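Local coordinates for protein N-methyltransferase (Streptoalloteichus sp. ATCC 53650, PDB 5BSZ) that probably transfers a methyl group from S-adenosylmethionine to the amino nitrogen of a deoxysugar, consistent with a role in making the kedarcidin sugar, at residues R26-A31 with G59-H64; D101-R106 with A135-V140; V143-P148 with R238-G243; V184-A189 with V205-L210. One frame throughout, in Å; residues are numbered along the deposited sequence. Where two conformers were deposited one is given.

Contact 1: R26-A31 with G59-H64. With SAH (S-adenosyl-L-homocysteine), chain B.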
# COMPACT_ATOMS: atom_id res chain seq x y z
N ARG A 26 5.92 -21.06 14.83
CA ARG A 26 6.10 -20.82 16.26
C ARG A 26 5.30 -21.79 17.15
O ARG A 26 5.85 -22.35 18.10
CB ARG A 26 5.83 -19.35 16.59
CG ARG A 26 7.09 -18.50 16.45
CD ARG A 26 6.76 -17.02 16.32
NE ARG A 26 5.54 -16.66 17.04
CZ ARG A 26 5.48 -16.50 18.36
NH1 ARG A 26 6.56 -16.68 19.11
NH2 ARG A 26 4.33 -16.16 18.94
N GLY A 27 4.03 -22.01 16.82
CA GLY A 27 3.21 -22.99 17.55
C GLY A 27 3.20 -24.37 16.92
O GLY A 27 2.43 -25.25 17.32
N LYS A 28 4.07 -24.56 15.93
CA LYS A 28 4.08 -25.78 15.14
C LYS A 28 4.92 -26.84 15.80
O LYS A 28 6.05 -26.57 16.20
CB LYS A 28 4.65 -25.48 13.76
CG LYS A 28 4.69 -26.71 12.86
CD LYS A 28 4.78 -26.26 11.42
CE LYS A 28 4.86 -27.45 10.50
NZ LYS A 28 3.50 -28.00 10.25
N ASP A 29 4.40 -28.06 15.86
CA ASP A 29 5.08 -29.15 16.53
C ASP A 29 5.89 -29.98 15.53
O ASP A 29 5.44 -31.00 14.97
CB ASP A 29 4.07 -30.01 17.27
CG ASP A 29 4.70 -30.86 18.31
OD1 ASP A 29 3.94 -31.36 19.14
OD2 ASP A 29 5.94 -31.04 18.31
N PHE A 30 7.10 -29.50 15.28
CA PHE A 30 7.94 -30.13 14.28
C PHE A 30 8.24 -31.54 14.74
O PHE A 30 8.23 -32.49 13.97
CB PHE A 30 9.20 -29.30 14.09
CG PHE A 30 8.97 -28.11 13.21
CD1 PHE A 30 9.02 -28.24 11.83
CD2 PHE A 30 8.71 -26.87 13.76
CE1 PHE A 30 8.79 -27.15 11.01
CE2 PHE A 30 8.50 -25.77 12.94
CZ PHE A 30 8.51 -25.92 11.56
N ALA A 31 8.44 -31.66 16.05
CA ALA A 31 8.73 -32.94 16.69
C ALA A 31 7.64 -33.99 16.47
O ALA A 31 7.95 -35.12 16.05
CB ALA A 31 9.01 -32.72 18.17
N GLY A 59 14.15 -26.55 6.83
CA GLY A 59 14.88 -27.75 7.21
C GLY A 59 14.65 -28.21 8.64
O GLY A 59 15.33 -29.11 9.15
N GLU A 60 13.65 -27.63 9.30
CA GLU A 60 13.43 -27.99 10.67
C GLU A 60 12.95 -29.42 10.90
O GLU A 60 13.37 -30.06 11.88
CB GLU A 60 12.55 -26.95 11.35
CG GLU A 60 12.39 -27.27 12.81
CD GLU A 60 13.48 -26.63 13.64
OE1 GLU A 60 13.36 -26.68 14.88
OE2 GLU A 60 14.43 -26.04 13.06
N HIS A 61 12.06 -29.94 10.05
CA HIS A 61 11.70 -31.33 10.19
C HIS A 61 12.96 -32.21 9.98
O HIS A 61 13.14 -33.20 10.68
CB HIS A 61 10.64 -31.78 9.18
CG HIS A 61 9.26 -31.21 9.43
ND1 HIS A 61 8.75 -30.15 8.72
CD2 HIS A 61 8.29 -31.60 10.29
CE1 HIS A 61 7.53 -29.88 9.17
NE2 HIS A 61 7.20 -30.77 10.09
N LEU A 62 13.78 -31.88 8.99
CA LEU A 62 15.00 -32.67 8.77
C LEU A 62 15.92 -32.71 10.01
O LEU A 62 16.56 -33.73 10.31
CB LEU A 62 15.77 -32.12 7.54
CG LEU A 62 15.28 -32.54 6.16
CD1 LEU A 62 15.99 -31.74 5.07
CD2 LEU A 62 15.50 -34.03 6.05
N ALA A 63 15.96 -31.60 10.75
CA ALA A 63 16.78 -31.51 11.96
C ALA A 63 16.29 -32.50 13.00
O ALA A 63 17.11 -33.10 13.70
CB ALA A 63 16.81 -30.08 12.50
N HIS A 64 14.98 -32.74 13.06
CA HIS A 64 14.49 -33.89 13.82
C HIS A 64 14.73 -35.24 13.21
O HIS A 64 15.09 -36.20 13.89
CB HIS A 64 13.00 -33.74 14.18
CG HIS A 64 12.73 -32.51 15.01
ND1 HIS A 64 12.62 -32.55 16.38
CD2 HIS A 64 12.61 -31.21 14.67
CE1 HIS A 64 12.40 -31.34 16.84
NE2 HIS A 64 12.40 -30.50 15.82
N SAH B . 7.50 -28.80 4.34
CA SAH B . 7.85 -27.48 4.98
CB SAH B . 7.60 -26.25 4.08
CG SAH B . 6.42 -25.33 4.29
SD SAH B . 6.24 -23.94 3.23
C SAH B . 7.18 -27.50 6.32
O SAH B . 6.37 -28.34 6.67
OXT SAH B . 7.57 -26.74 7.16
C5' SAH B . 6.11 -24.58 1.58
C4' SAH B . 7.51 -24.64 0.94
O4' SAH B . 7.44 -25.22 -0.37
C3' SAH B . 8.12 -23.26 0.71
O3' SAH B . 9.38 -23.24 1.39
C2' SAH B . 8.37 -23.10 -0.78
O2' SAH B . 9.62 -22.43 -1.08
C1' SAH B . 8.33 -24.54 -1.24
N9 SAH B . 7.90 -24.74 -2.64
C8 SAH B . 6.89 -24.10 -3.30
N7 SAH B . 6.81 -24.53 -4.58
C5 SAH B . 7.82 -25.43 -4.73
C6 SAH B . 8.31 -26.25 -5.84
N6 SAH B . 7.64 -26.12 -7.01
N1 SAH B . 9.35 -27.07 -5.60
C2 SAH B . 9.98 -27.12 -4.42
N3 SAH B . 9.60 -26.41 -3.35
C4 SAH B . 8.54 -25.57 -3.45
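Lys28 reaches His61 with its CE, which lies 3.8 Å from His61 CE1. The chain runs out straight and bends at its last torsion, and NZ goes to a salt bridge with Glu33. Next, Asp29 is the N-cap of helix 30-44, its OD2 accepting a hydrogen bond from the backbone N of Ala32.

Phe30 follows and has the largest share of the contact. Its ring turns an edge to the face of His61 in a T-shaped pair, with centroids 4.7 Å apart and planes at 61°. CD1 is the atom over the middle of the imidazole. Phe30 CG lies beside the backbone N (chi1 -80°), which sends the ring across to helix 60-65. Over one face of the phenyl ring comes Glu60 CG, a CH-pi contact at 3.7 Å from the centroid of the Phe30 ring. Lys28 CG lies over the opposite face. Glu60 bends at chi2 (89°), and its OE2 pairs with Lys88. Phe30 CB also touches His64 NE2 at 3.8 Å.

Ala31 ends the segment. Its N and CA lie over a face of the His64 ring, and Ala31 CB meets His64 CE1 at 3.9 Å.

His61 belongs to the S-adenosyl-L-homocysteine pocket. His61 CE1 is 3.2 Å from the carboxylate O of the ligand, which sits at the edge of the ring. NE2 is hydrogen-bonded to Glu33 OE1, so Glu33 is shared by His61 and Lys28. Between the two segments the contact is thus mainly apolar and aromatic. Phe30 backs the imidazole and Glu33 holds its NE2, and together they probably fix the ring beside the amino-acid end of the ligand.

Contact 2: D101-R106 with A135-V140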
# COMPACT_ATOMS: atom_id res chain seq x y z
N ASP A 101 9.18 -31.82 -10.93
CA ASP A 101 10.01 -32.60 -11.85
C ASP A 101 11.48 -32.37 -11.47
O ASP A 101 12.05 -31.29 -11.70
CB ASP A 101 9.70 -32.15 -13.28
CG ASP A 101 10.48 -32.97 -14.31
OD1 ASP A 101 11.18 -32.38 -15.14
OD2 ASP A 101 10.50 -34.19 -14.15
N PHE A 102 12.00 -33.29 -10.66
CA PHE A 102 13.38 -33.21 -10.18
C PHE A 102 13.94 -34.66 -10.27
O PHE A 102 13.20 -35.64 -10.36
CB PHE A 102 13.46 -32.65 -8.74
CG PHE A 102 12.88 -33.55 -7.69
CD1 PHE A 102 11.53 -33.51 -7.36
CD2 PHE A 102 13.69 -34.46 -7.00
CE1 PHE A 102 10.98 -34.38 -6.43
CE2 PHE A 102 13.15 -35.32 -6.07
CZ PHE A 102 11.80 -35.28 -5.77
N ASP A 103 15.26 -34.76 -10.22
CA ASP A 103 15.95 -36.07 -10.28
C ASP A 103 17.32 -35.83 -9.67
O ASP A 103 18.09 -35.01 -10.13
CB ASP A 103 16.05 -36.52 -11.73
CG ASP A 103 14.80 -37.24 -12.18
OD1 ASP A 103 14.54 -38.34 -11.64
OD2 ASP A 103 14.06 -36.68 -13.04
N LEU A 104 17.57 -36.54 -8.59
CA LEU A 104 18.75 -36.36 -7.78
C LEU A 104 19.76 -37.50 -8.12
O LEU A 104 20.82 -37.48 -7.56
CB LEU A 104 18.34 -36.52 -6.32
CG LEU A 104 17.32 -35.50 -5.82
CD1 LEU A 104 17.20 -35.59 -4.31
CD2 LEU A 104 17.70 -34.07 -6.18
N GLY A 105 19.41 -38.49 -8.93
CA GLY A 105 20.35 -39.56 -9.31
C GLY A 105 20.62 -40.57 -8.21
O GLY A 105 21.64 -41.20 -8.24
N ARG A 106 19.73 -40.68 -7.21
CA ARG A 106 19.80 -41.69 -6.15
C ARG A 106 18.40 -41.93 -5.62
O ARG A 106 17.45 -41.16 -5.90
CB ARG A 106 20.69 -41.25 -4.98
CG ARG A 106 20.12 -40.00 -4.25
CD ARG A 106 20.77 -39.84 -2.88
NE ARG A 106 20.44 -40.95 -2.00
CZ ARG A 106 20.89 -41.07 -0.77
NH1 ARG A 106 21.79 -40.21 -0.31
NH2 ARG A 106 20.53 -42.13 -0.07
N ALA A 135 8.29 -40.84 -6.07
CA ALA A 135 8.34 -42.30 -6.17
C ALA A 135 9.58 -42.83 -6.91
O ALA A 135 10.09 -43.89 -6.54
CB ALA A 135 7.08 -42.82 -6.86
N ARG A 136 10.10 -42.12 -7.91
CA ARG A 136 11.33 -42.59 -8.52
C ARG A 136 12.58 -42.33 -7.72
O ARG A 136 13.67 -42.68 -8.16
CB ARG A 136 11.51 -42.07 -9.93
CG ARG A 136 11.66 -40.59 -10.06
CD ARG A 136 11.32 -40.23 -11.51
NE ARG A 136 11.55 -38.81 -11.71
CZ ARG A 136 10.67 -37.93 -12.20
NH1 ARG A 136 9.44 -38.29 -12.61
NH2 ARG A 136 11.04 -36.66 -12.28
N HIS A 137 12.44 -41.69 -6.56
CA HIS A 137 13.56 -41.63 -5.64
C HIS A 137 13.48 -42.66 -4.55
O HIS A 137 14.12 -42.50 -3.50
CB HIS A 137 13.69 -40.25 -5.02
CG HIS A 137 14.10 -39.24 -6.03
ND1 HIS A 137 13.22 -38.67 -6.94
CD2 HIS A 137 15.32 -38.76 -6.33
CE1 HIS A 137 13.89 -37.85 -7.72
NE2 HIS A 137 15.17 -37.90 -7.38
N LEU A 138 12.66 -43.69 -4.79
CA LEU A 138 12.53 -44.79 -3.85
C LEU A 138 12.96 -46.12 -4.46
O LEU A 138 12.68 -46.35 -5.64
CB LEU A 138 11.07 -45.00 -3.44
CG LEU A 138 10.42 -43.88 -2.64
CD1 LEU A 138 8.93 -44.12 -2.48
CD2 LEU A 138 11.08 -43.75 -1.31
N PRO A 139 13.56 -47.01 -3.66
CA PRO A 139 13.73 -48.38 -4.16
C PRO A 139 12.43 -49.18 -3.98
O PRO A 139 11.46 -48.67 -3.41
CB PRO A 139 14.76 -48.95 -3.21
CG PRO A 139 14.35 -48.35 -1.91
CD PRO A 139 14.04 -46.90 -2.27
N VAL A 140 12.41 -50.44 -4.41
CA VAL A 140 11.28 -51.31 -4.11
C VAL A 140 11.20 -51.44 -2.61
O VAL A 140 12.21 -51.55 -1.94
CB VAL A 140 11.41 -52.70 -4.77
CG1 VAL A 140 10.35 -53.66 -4.22
CG2 VAL A 140 11.24 -52.56 -6.27
O HOH W 1 16.07 -41.45 -8.64
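The His137 ring has Phe102 over one face, with the phenyl slid so far that the two rings barely overlap. Their planes are 20° apart and their centroids 4.5 Å apart. A water sits off-centre over the opposite face. At the edge, in the ring plane, Leu104 N gives its hydrogen to His137 NE2 at 3.0 Å. The donor is only 2° out of that plane. On the other nitrogen, ND1 is hydrogen-bonded to Ala133 O in helix 124-135, so both ring nitrogens have partners and the ring is held against rotation.

The second flat group is the Arg136 guanidinium. Its edge takes three acceptors of segment 101-106. Arg136 NE bonds Asp103 OD1 at 3.0 Å, on the syn side of the carboxylate. Arg136 NH2 bonds Asp101 OD2 at 3.1 Å, on the anti side. The same Arg136 NH2 reaches Phe102 O at 3.1 Å from above the carbonyl plane, and it has a weak bond to Asp103 OD2. The Arg136 chain is extended from CG to NE, which carries the guanidinium out to the two aspartates.

The water over His137 bridges the backbones. The water O donates to Arg136 O at 2.7 Å and to Arg106 O at 3.1 Å.

The contact ties the loop before strand 110-113 to the type I turn that follows helix 124-135, inside the Rossmann-like methyltransferase domain. One guanidinium joins both carboxylates, which probably leaves the network net negative. The bond from Leu104 N uses NE2 as an acceptor, while ND1 faces a carbonyl. This is consistent with a neutral imidazole that has its proton on ND1.

Contact 3: V143-P148 with R238-G243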
# COMPACT_ATOMS: atom_id res chain seq x y z
N VAL A 143 9.20 -46.08 1.15
CA VAL A 143 7.97 -45.46 1.70
C VAL A 143 7.85 -43.97 1.33
O VAL A 143 8.77 -43.16 1.58
CB VAL A 143 7.93 -45.58 3.21
CG1 VAL A 143 6.56 -45.21 3.78
CG2 VAL A 143 8.29 -47.01 3.68
N LEU A 144 6.70 -43.65 0.76
CA LEU A 144 6.40 -42.29 0.33
C LEU A 144 5.31 -41.79 1.28
O LEU A 144 4.27 -42.43 1.45
CB LEU A 144 5.94 -42.30 -1.11
CG LEU A 144 6.06 -40.99 -1.90
CD1 LEU A 144 5.66 -41.31 -3.33
CD2 LEU A 144 5.20 -39.88 -1.35
N VAL A 145 5.63 -40.72 1.98
CA VAL A 145 4.71 -40.12 2.98
C VAL A 145 4.28 -38.71 2.58
O VAL A 145 5.08 -37.76 2.51
CB VAL A 145 5.34 -40.07 4.38
CG1 VAL A 145 4.39 -39.61 5.44
CG2 VAL A 145 5.94 -41.40 4.80
N ILE A 146 2.98 -38.56 2.36
CA ILE A 146 2.39 -37.23 2.02
C ILE A 146 1.46 -36.77 3.13
O ILE A 146 0.54 -37.52 3.54
CB ILE A 146 1.59 -37.34 0.73
CG1 ILE A 146 2.51 -37.75 -0.41
CG2 ILE A 146 0.88 -36.02 0.43
CD1 ILE A 146 1.76 -38.11 -1.68
N ASP A 147 1.80 -35.61 3.69
CA ASP A 147 0.95 -34.89 4.61
C ASP A 147 0.10 -33.95 3.73
O ASP A 147 0.57 -32.90 3.30
CB ASP A 147 1.79 -34.08 5.61
CG ASP A 147 0.94 -33.30 6.64
OD1 ASP A 147 -0.29 -33.55 6.73
OD2 ASP A 147 1.52 -32.40 7.32
N PRO A 148 -1.10 -34.39 3.37
CA PRO A 148 -1.91 -33.71 2.39
C PRO A 148 -2.42 -32.37 2.92
O PRO A 148 -2.40 -32.14 4.13
CB PRO A 148 -3.09 -34.68 2.16
CG PRO A 148 -3.29 -35.25 3.51
CD PRO A 148 -1.89 -35.43 4.07
N ARG A 238 -7.64 -35.23 8.51
CA ARG A 238 -7.00 -35.49 7.22
C ARG A 238 -6.03 -36.62 7.09
O ARG A 238 -5.93 -37.19 6.03
CB ARG A 238 -6.41 -34.26 6.55
CG ARG A 238 -5.45 -33.45 7.34
CD ARG A 238 -5.02 -32.27 6.45
NE ARG A 238 -3.60 -32.06 6.83
CZ ARG A 238 -2.92 -30.93 6.82
NH1 ARG A 238 -3.51 -29.79 6.49
NH2 ARG A 238 -1.62 -30.97 7.09
N GLY A 239 -5.28 -36.91 8.13
CA GLY A 239 -4.49 -38.10 8.05
C GLY A 239 -3.26 -37.97 7.17
O GLY A 239 -2.79 -36.84 6.90
N LEU A 240 -2.71 -39.12 6.79
CA LEU A 240 -1.57 -39.14 5.89
C LEU A 240 -1.86 -40.07 4.77
O LEU A 240 -2.50 -41.11 4.99
CB LEU A 240 -0.32 -39.58 6.64
CG LEU A 240 0.26 -38.71 7.74
CD1 LEU A 240 1.50 -39.40 8.27
CD2 LEU A 240 0.64 -37.30 7.30
N PHE A 241 -1.36 -39.75 3.58
CA PHE A 241 -1.33 -40.70 2.48
C PHE A 241 0.05 -41.30 2.34
O PHE A 241 1.07 -40.57 2.31
CB PHE A 241 -1.79 -40.08 1.18
CG PHE A 241 -3.22 -39.65 1.21
CD1 PHE A 241 -4.25 -40.59 1.05
CD2 PHE A 241 -3.56 -38.35 1.50
CE1 PHE A 241 -5.58 -40.18 1.12
CE2 PHE A 241 -4.88 -37.94 1.59
CZ PHE A 241 -5.89 -38.85 1.39
N VAL A 242 0.08 -42.63 2.34
CA VAL A 242 1.37 -43.37 2.31
C VAL A 242 1.36 -44.36 1.17
O VAL A 242 0.31 -44.96 0.87
CB VAL A 242 1.66 -44.10 3.63
CG1 VAL A 242 2.98 -44.86 3.57
CG2 VAL A 242 1.72 -43.09 4.77
N GLY A 243 2.50 -44.51 0.53
CA GLY A 243 2.66 -45.46 -0.56
C GLY A 243 3.94 -46.25 -0.35
O GLY A 243 4.97 -45.71 0.10
O HOH W 2 -2.34 -34.40 8.02
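Strands 143-146 and 240-245 are antiparallel neighbours in the seven-stranded central sheet of the methyltransferase fold. Leu144 pairs with Gly243, and Ile146 with Phe241, as hydrogen-bonded pairs. Leu144 N to Gly243 O is 2.8 Å, and Gly243 N to Leu144 O is 2.9 Å. The Ile146 and Phe241 backbones exchange a like pair of bonds. Between them Val145 and Val242 form a non-hydrogen-bonded pair, where Val242 CA approaches Leu144 O at 3.2 Å.

The two faces are covered by different helices. Val145 and Val242 look toward helix 30-44. Near them Val143 CG1 meets Val242 CG1 at 3.6 Å, both methyls lying anti to their backbone N. Leu144 and Ile146 lie on the other face, against helix 124-135, while Phe241 packs on helix 213-222. Pro148 CG touches the edge of the Phe241 ring at CE2, 3.7 Å away.

Past the last strand pair the chemistry turns polar. Arg238 NH2 makes a salt bridge to Asp147 OD1 at 2.9 Å and meets it from 36° above the carboxylate plane. A water donates to Asp147 OD1 and to Gly239 O, and accepts from Arg238 NE. Pro148 O lies over a face of the guanidinium at a poor angle for bonding. Asp147 OD2 accepts a hydrogen bond from the backbone N of Thr115, a residue that binds S-adenosyl-L-homocysteine.

Strand 240-245 lies between strands 143-146 and 225-230 and runs antiparallel to both. An antiparallel strand in this place, with order 3-2-1-4-5-7-6, is the hallmark of the class I, Rossmann-like methyltransferase fold.

Contact 4: V184-A189 with V205-L210. With EDO (1,2-ethanediol), chain C.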
# COMPACT_ATOMS: atom_id res chain seq x y z
N VAL A 184 -9.90 -24.39 -4.80
CA VAL A 184 -8.70 -23.74 -4.28
C VAL A 184 -8.96 -23.07 -2.95
O VAL A 184 -10.05 -22.54 -2.71
CB VAL A 184 -8.16 -22.75 -5.37
CG1 VAL A 184 -7.30 -21.60 -4.85
CG2 VAL A 184 -7.46 -23.55 -6.42
N SER A 185 -8.06 -23.19 -1.98
CA SER A 185 -8.11 -22.32 -0.81
C SER A 185 -7.07 -21.19 -1.03
O SER A 185 -5.97 -21.42 -1.53
CB SER A 185 -7.86 -23.07 0.48
OG SER A 185 -6.61 -23.78 0.50
N ARG A 186 -7.50 -19.96 -0.80
CA ARG A 186 -6.70 -18.78 -0.97
C ARG A 186 -6.36 -18.19 0.37
O ARG A 186 -7.24 -17.89 1.20
CB ARG A 186 -7.44 -17.76 -1.82
CG ARG A 186 -6.67 -16.47 -2.03
CD ARG A 186 -7.16 -15.78 -3.30
NE ARG A 186 -6.75 -16.49 -4.51
CZ ARG A 186 -7.05 -16.11 -5.73
NH1 ARG A 186 -7.78 -15.01 -5.92
NH2 ARG A 186 -6.56 -16.75 -6.77
N HIS A 187 -5.07 -18.06 0.60
CA HIS A 187 -4.53 -17.70 1.91
C HIS A 187 -3.88 -16.32 1.88
O HIS A 187 -2.96 -16.04 1.10
CB HIS A 187 -3.49 -18.78 2.35
CG HIS A 187 -4.13 -20.12 2.49
ND1 HIS A 187 -4.55 -20.61 3.71
CD2 HIS A 187 -4.48 -21.03 1.56
CE1 HIS A 187 -5.15 -21.77 3.51
NE2 HIS A 187 -5.13 -22.05 2.22
N GLU A 188 -4.40 -15.41 2.70
CA GLU A 188 -3.79 -14.06 2.80
C GLU A 188 -3.09 -13.90 4.13
O GLU A 188 -3.68 -14.21 5.18
CB GLU A 188 -4.86 -13.03 2.77
CG GLU A 188 -5.60 -12.87 1.51
CD GLU A 188 -6.90 -12.10 1.69
OE1 GLU A 188 -7.87 -12.67 2.26
OE2 GLU A 188 -6.94 -10.94 1.23
N ALA A 189 -1.84 -13.45 4.10
CA ALA A 189 -1.06 -13.21 5.32
C ALA A 189 -0.52 -11.77 5.26
O ALA A 189 0.06 -11.38 4.26
CB ALA A 189 0.13 -14.17 5.41
N VAL A 205 -0.29 -13.53 -0.82
CA VAL A 205 -1.49 -14.26 -1.17
C VAL A 205 -1.03 -15.53 -1.91
O VAL A 205 -0.27 -15.47 -2.87
CB VAL A 205 -2.46 -13.49 -2.06
CG1 VAL A 205 -3.77 -14.27 -2.18
CG2 VAL A 205 -2.78 -12.14 -1.50
N GLN A 206 -1.49 -16.67 -1.42
CA GLN A 206 -1.10 -17.94 -1.99
C GLN A 206 -2.30 -18.87 -2.05
O GLN A 206 -3.14 -18.91 -1.14
CB GLN A 206 0.11 -18.55 -1.27
CG GLN A 206 -0.18 -19.49 -0.10
CD GLN A 206 1.06 -20.00 0.64
OE1 GLN A 206 1.64 -19.30 1.48
NE2 GLN A 206 1.43 -21.24 0.38
N ASP A 207 -2.37 -19.61 -3.14
CA ASP A 207 -3.40 -20.62 -3.39
C ASP A 207 -2.84 -22.03 -3.12
O ASP A 207 -1.69 -22.31 -3.44
CB ASP A 207 -3.84 -20.50 -4.85
CG ASP A 207 -4.71 -19.27 -5.15
OD1 ASP A 207 -5.27 -18.72 -4.21
OD2 ASP A 207 -4.90 -18.95 -6.35
N LEU A 208 -3.69 -22.91 -2.59
CA LEU A 208 -3.47 -24.34 -2.53
C LEU A 208 -4.70 -25.07 -3.06
O LEU A 208 -5.84 -24.65 -2.78
CB LEU A 208 -3.26 -24.72 -1.07
CG LEU A 208 -2.00 -24.16 -0.37
CD1 LEU A 208 -2.04 -24.36 1.12
CD2 LEU A 208 -0.73 -24.79 -0.95
N THR A 209 -4.48 -26.14 -3.83
CA THR A 209 -5.60 -26.91 -4.37
C THR A 209 -6.22 -27.83 -3.30
O THR A 209 -5.50 -28.46 -2.54
CB THR A 209 -5.13 -27.75 -5.54
OG1 THR A 209 -4.50 -26.85 -6.42
CG2 THR A 209 -6.30 -28.46 -6.24
N LEU A 210 -7.55 -27.92 -3.26
CA LEU A 210 -8.26 -28.84 -2.43
C LEU A 210 -8.54 -30.13 -3.20
O LEU A 210 -9.42 -30.16 -4.08
CB LEU A 210 -9.56 -28.18 -1.94
CG LEU A 210 -9.42 -26.85 -1.20
CD1 LEU A 210 -10.75 -26.11 -1.05
CD2 LEU A 210 -8.77 -27.12 0.14
C1 EDO C . -2.50 -16.01 -6.99
O1 EDO C . -2.64 -17.43 -7.26
C2 EDO C . -3.15 -15.07 -8.02
O2 EDO C . -3.57 -15.66 -9.26
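Arg186 and Asp207 face each other across a beta hairpin, strands 184-195 and 198-209, in the four-stranded antiparallel sheet. By their backbones they are a non-hydrogen-bonded pair. Arg186 CB lies 3.4 Å from Asp207 OD1. Arg186 CG, anti to the backbone N (chi1 179°), packs on Val205 CG1 at 3.6 Å. CD passes the same methyl, and the chain then bends at chi3. Arg186 NE gives Asp207 OD1 a nearly straight bond of 2.7 Å. Arg186 NH2 gives Asp207 OD2 another of 2.8 Å. Both oxygens use their syn lone pairs, and the guanidinium and carboxylate planes are only 5° apart. This side-on, two-pronged grip holds both groups flat. At the far tip NH1 bonds Met3 O of the third subunit and pairs with Asp13 of the fourth. The salt bridge therefore sits at a meeting of chains.

On either side along the strands, Ser185 with Leu208 and His187 with Gln206 are the hydrogen-bonded pairs. Their side chains lie on the face opposite Arg186. There His187 lines the thymidine pocket. His187 NE2 is hydrogen-bonded to Ser185 OG at 2.9 Å, and Ser185 OG also meets Trp149 NE1. Leu208 CD1 touches His187 NE2 at 4.0 Å.

On the Arg186 face, a 1,2-ethanediol molecule, probably from the crystallisation liquor, donates from O1 to Asp207 OD2 at 2.9 Å.

In the fold
Contact 3 is fully buried in the central sheet, and contact 4 is largely buried in the separate antiparallel sheet. Contact 1 lies at the surface, and contact 2 is partly buried. Both sheet contacts rest on paired backbones with a salt bridge added. Contacts 1 and 2 depend on side chains: ring packing in the first, and a salt-bridge network beside a histidine in the second. Contacts 2 and 3 touch through Leu138 on Leu144, and helix 124-135 serves both. Helix 30-44 begins in contact 1 and covers one face of contact 3. Contact 1 borders the S-adenosyl-L-homocysteine pocket, whereas contact 4, about 22 Å away between centres, borders thymidine and the subunit interfaces.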